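Local coordinates for putative sugar ABC transport system, substrate-binding protein (Bordetella parapertussis, PDB 5IX8) that probably binds a carbohydrate in the periplasm and delivers it to an ABC importer, at residues M233-E238 with Y306-Y311. Numbering follows the deposited sequence.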
HETATM    1  N   MSE A 233       4.700   5.434  -5.999  1.00 14.66           N
HETATM    2  CA  MSE A 233       5.165   6.623  -6.691  1.00 14.70           C
HETATM    3  C   MSE A 233       4.461   7.892  -6.282  1.00 14.77           C
HETATM    4  O   MSE A 233       3.253   7.892  -6.063  1.00 15.25           O
HETATM    5  CB  MSE A 233       4.985   6.466  -8.199  1.00 14.88           C
HETATM    6  CG  MSE A 233       5.943   5.403  -8.798  1.00 15.38           C
HETATM    7 SE   MSE A 233       7.765   6.071  -8.971  0.57 17.20          SE
HETATM    8  CE  MSE A 233       7.511   7.453 -10.320  1.00 18.13           C
ATOM      9  N   VAL A 234       5.235   8.975  -6.251  1.00 15.12           N
ATOM     10  CA  VAL A 234       4.706  10.331  -6.341  1.00 16.04           C
ATOM     11  C   VAL A 234       5.455  11.021  -7.475  1.00 17.45           C
ATOM     12  O   VAL A 234       6.557  10.615  -7.849  1.00 18.34           O
ATOM     13  CB  VAL A 234       4.864  11.116  -5.018  1.00 17.58           C
ATOM     14  CG1 VAL A 234       4.033  10.479  -3.903  1.00 18.15           C
ATOM     15  CG2 VAL A 234       6.308  11.140  -4.622  1.00 19.53           C
ATOM     16  N   LYS A 235       4.844  12.083  -8.017  1.00 17.87           N
ATOM     17  CA  LYS A 235       5.409  12.777  -9.175  1.00 21.03           C
ATOM     18  C   LYS A 235       6.887  13.108  -8.988  1.00 21.07           C
ATOM     19  O   LYS A 235       7.696  12.930  -9.907  1.00 21.54           O
ATOM     20  CB  LYS A 235       4.611  14.062  -9.433  1.00 25.09           C
ATOM     21  CG  LYS A 235       5.156  14.934 -10.567  1.00 30.06           C
ATOM     22  CD  LYS A 235       4.998  14.252 -11.919  1.00 34.22           C
ATOM     23  CE  LYS A 235       5.932  14.870 -12.986  1.00 36.76           C
ATOM     24  NZ  LYS A 235       5.827  16.374 -13.076  1.00 38.52           N
ATOM     25  N   GLU A 236       7.259  13.612  -7.804  1.00 21.71           N
ATOM     26  CA  GLU A 236       8.631  14.047  -7.583  1.00 22.90           C
ATOM     27  C   GLU A 236       9.636  12.901  -7.661  1.00 21.94           C
ATOM     28  O   GLU A 236      10.838  13.146  -7.892  1.00 22.56           O
ATOM     29  CB  GLU A 236       8.717  14.771  -6.233  1.00 25.21           C
ATOM     30  CG  GLU A 236       7.987  16.112  -6.245  1.00 26.88           C
ATOM     31  CD  GLU A 236       6.456  16.004  -6.173  1.00 28.13           C
ATOM     32  OE1 GLU A 236       5.918  14.893  -5.903  1.00 27.51           O
ATOM     33  OE2 GLU A 236       5.786  17.059  -6.340  1.00 28.93           O
ATOM     34  N   ASN A 237       9.174  11.654  -7.500  1.00 20.55           N
ATOM     35  CA  ASN A 237      10.069  10.505  -7.620  1.00 20.04           C
ATOM     36  C   ASN A 237      10.615  10.351  -9.032  1.00 20.03           C
ATOM     37  O   ASN A 237      11.678   9.748  -9.226  1.00 21.09           O
ATOM     38  CB  ASN A 237       9.345   9.211  -7.282  1.00 17.73           C
ATOM     39  CG  ASN A 237       8.947   9.099  -5.817  1.00 17.53           C
ATOM     40  OD1 ASN A 237       8.018   8.370  -5.506  1.00 19.11           O
ATOM     41  ND2 ASN A 237       9.646   9.798  -4.921  1.00 17.03           N
ATOM     42  N   GLU A 238       9.875  10.831 -10.032  1.00 18.81           N
ATOM     43  CA  GLU A 238      10.289  10.631 -11.421  1.00 18.97           C
ATOM     44  C   GLU A 238      11.650  11.251 -11.677  1.00 19.33           C
ATOM     45  O   GLU A 238      12.543  10.593 -12.206  1.00 18.38           O
ATOM     46  CB  GLU A 238       9.232  11.201 -12.368  1.00 20.67           C
ATOM     47  CG  GLU A 238       7.862  10.499 -12.209  1.00 22.71           C
ATOM     48  CD  GLU A 238       6.722  11.223 -12.935  1.00 25.71           C
ATOM     49  OE1 GLU A 238       7.028  12.017 -13.853  1.00 28.00           O
ATOM     50  OE2 GLU A 238       5.526  11.008 -12.595  1.00 25.50           O
ATOM     51  N   TYR A 306       2.351   4.190 -14.433  1.00 29.98           N
ATOM     52  CA  TYR A 306       2.042   4.491 -13.033  1.00 31.20           C
ATOM     53  C   TYR A 306       1.146   5.719 -12.904  1.00 32.44           C
ATOM     54  O   TYR A 306       0.370   5.821 -11.951  1.00 33.27           O
ATOM     55  CB  TYR A 306       3.326   4.689 -12.217  1.00 31.23           C
ATOM     56  CG  TYR A 306       4.307   5.659 -12.836  1.00 31.23           C
ATOM     57  CD1 TYR A 306       4.089   7.021 -12.798  1.00 30.88           C
ATOM     58  CD2 TYR A 306       5.454   5.196 -13.460  1.00 31.32           C
ATOM     59  CE1 TYR A 306       4.979   7.894 -13.391  1.00 30.87           C
ATOM     60  CE2 TYR A 306       6.363   6.067 -14.037  1.00 31.68           C
ATOM     61  CZ  TYR A 306       6.115   7.404 -13.992  1.00 31.68           C
ATOM     62  OH  TYR A 306       7.001   8.264 -14.577  1.00 34.00           O
ATOM     63  N   ALA A 307       1.223   6.655 -13.855  1.00 32.93           N
ATOM     64  CA  ALA A 307       0.404   7.857 -13.778  1.00 34.78           C
ATOM     65  C   ALA A 307      -1.075   7.577 -14.021  1.00 36.54           C
ATOM     66  O   ALA A 307      -1.924   8.397 -13.654  1.00 38.66           O
ATOM     67  CB  ALA A 307       0.894   8.892 -14.794  1.00 35.36           C
ATOM     68  N   PHE A 308      -1.409   6.467 -14.666  1.00 35.65           N
ATOM     69  CA  PHE A 308      -2.810   6.143 -14.903  1.00 33.39           C
ATOM     70  C   PHE A 308      -3.368   5.261 -13.788  1.00 31.65           C
ATOM     71  O   PHE A 308      -4.501   5.462 -13.346  1.00 32.85           O
ATOM     72  CB  PHE A 308      -2.965   5.466 -16.272  1.00 34.23           C
ATOM     73  N   TYR A 309      -2.555   4.341 -13.265  1.00 29.63           N
ATOM     74  CA  TYR A 309      -3.007   3.349 -12.300  1.00 27.19           C
ATOM     75  C   TYR A 309      -2.611   3.674 -10.862  1.00 25.80           C
ATOM     76  O   TYR A 309      -3.123   3.028  -9.938  1.00 25.29           O
ATOM     77  CB  TYR A 309      -2.441   1.967 -12.680  1.00 27.94           C
ATOM     78  CG  TYR A 309      -2.920   1.456 -14.035  1.00 28.36           C
ATOM     79  CD1 TYR A 309      -4.269   1.241 -14.271  1.00 29.01           C
ATOM     80  CD2 TYR A 309      -2.021   1.168 -15.061  1.00 28.87           C
ATOM     81  CE1 TYR A 309      -4.722   0.753 -15.502  1.00 29.00           C
ATOM     82  CE2 TYR A 309      -2.452   0.682 -16.289  1.00 28.89           C
ATOM     83  CZ  TYR A 309      -3.817   0.478 -16.505  1.00 30.22           C
ATOM     84  OH  TYR A 309      -4.281  -0.018 -17.734  1.00 31.93           O
ATOM     85  N   ASP A 310      -1.697   4.635 -10.646  1.00 25.56           N
ATOM     86  CA  ASP A 310      -1.153   4.924  -9.322  1.00 25.18           C
ATOM     87  C   ASP A 310      -1.370   6.353  -8.834  1.00 24.17           C
ATOM     88  O   ASP A 310      -1.289   6.591  -7.621  1.00 25.53           O
ATOM     89  CB  ASP A 310       0.358   4.703  -9.282  1.00 26.91           C
ATOM     90  CG  ASP A 310       0.786   3.348  -9.785  1.00 27.71           C
ATOM     91  OD1 ASP A 310       0.011   2.610 -10.471  1.00 29.63           O
ATOM     92  OD2 ASP A 310       1.956   3.046  -9.503  1.00 25.35           O
ATOM     93  N   TYR A 311      -1.583   7.309  -9.721  1.00 21.45           N
ATOM     94  CA  TYR A 311      -1.819   8.692  -9.320  1.00 20.29           C
ATOM     95  C   TYR A 311      -3.302   8.991  -9.394  1.00 19.78           C
ATOM     96  O   TYR A 311      -3.902   8.815 -10.479  1.00 20.61           O
ATOM     97  CB  TYR A 311      -1.099   9.678 -10.247  1.00 19.22           C
ATOM     98  CG  TYR A 311       0.422   9.686 -10.262  1.00 18.86           C
ATOM     99  CD1 TYR A 311       1.168   9.042  -9.289  1.00 19.52           C
ATOM    100  CD2 TYR A 311       1.102  10.353 -11.266  1.00 18.97           C
ATOM    101  CE1 TYR A 311       2.562   9.080  -9.328  1.00 19.67           C
ATOM    102  CE2 TYR A 311       2.467  10.374 -11.330  1.00 18.49           C
ATOM    103  CZ  TYR A 311       3.203   9.739 -10.367  1.00 19.06           C
ATOM    104  OH  TYR A 311       4.584   9.784 -10.461  1.00 20.33           O
TER
HETATM  105  O   HOH W   1       2.849   3.700  -7.283  1.00 18.27           O
HETATM  106  O   HOH W   2       1.227   5.815  -6.315  1.00 32.64           O
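Tyr-311 and Glu-238 reach toward each other from opposite directions, Tyr-311 OH donating to Glu-238 OE2 at 2.6 Å. The carboxylate lies nearly coplanar with the ring, 9° apart, and OE2 accepts through its anti lone pair. Glu-238 OE2 also sits at the edge of the Tyr-306 ring, 3.3 Å from CE1, so both tyrosines approach this one oxygen. Selenomethionine Met-233 supplies the apolar half of the contact. Bent at chi2 and chi3 (-76° and -66°), its chain brings Met-233 CE over the centre of the Tyr-306 ring in a CH-pi contact, 4.0 Å from the centroid, with SE farther off along much the same normal in a Met-aromatic arrangement. Met-233 CB meets Tyr-311 CE1 at 3.7 Å. In this periplasmic binding protein fold, segment 233-238 runs from the end of strand 227-231 into helix 235-242, and the short last helix, 306-309, and the residues after it pack against that junction. Two waters bridge Met-233 and Asp-310: one accepts from Met-233 N and reaches Asp-310 OD2, the other links Met-233 O with Asp-310 O. Farther out, Tyr-306 OH is hydrogen-bonded to Val-301 O, and Asp-310 OD2 to Ser-251 OG, while Asn-237 OD1 accepts from Val-234 N (2.9 Å).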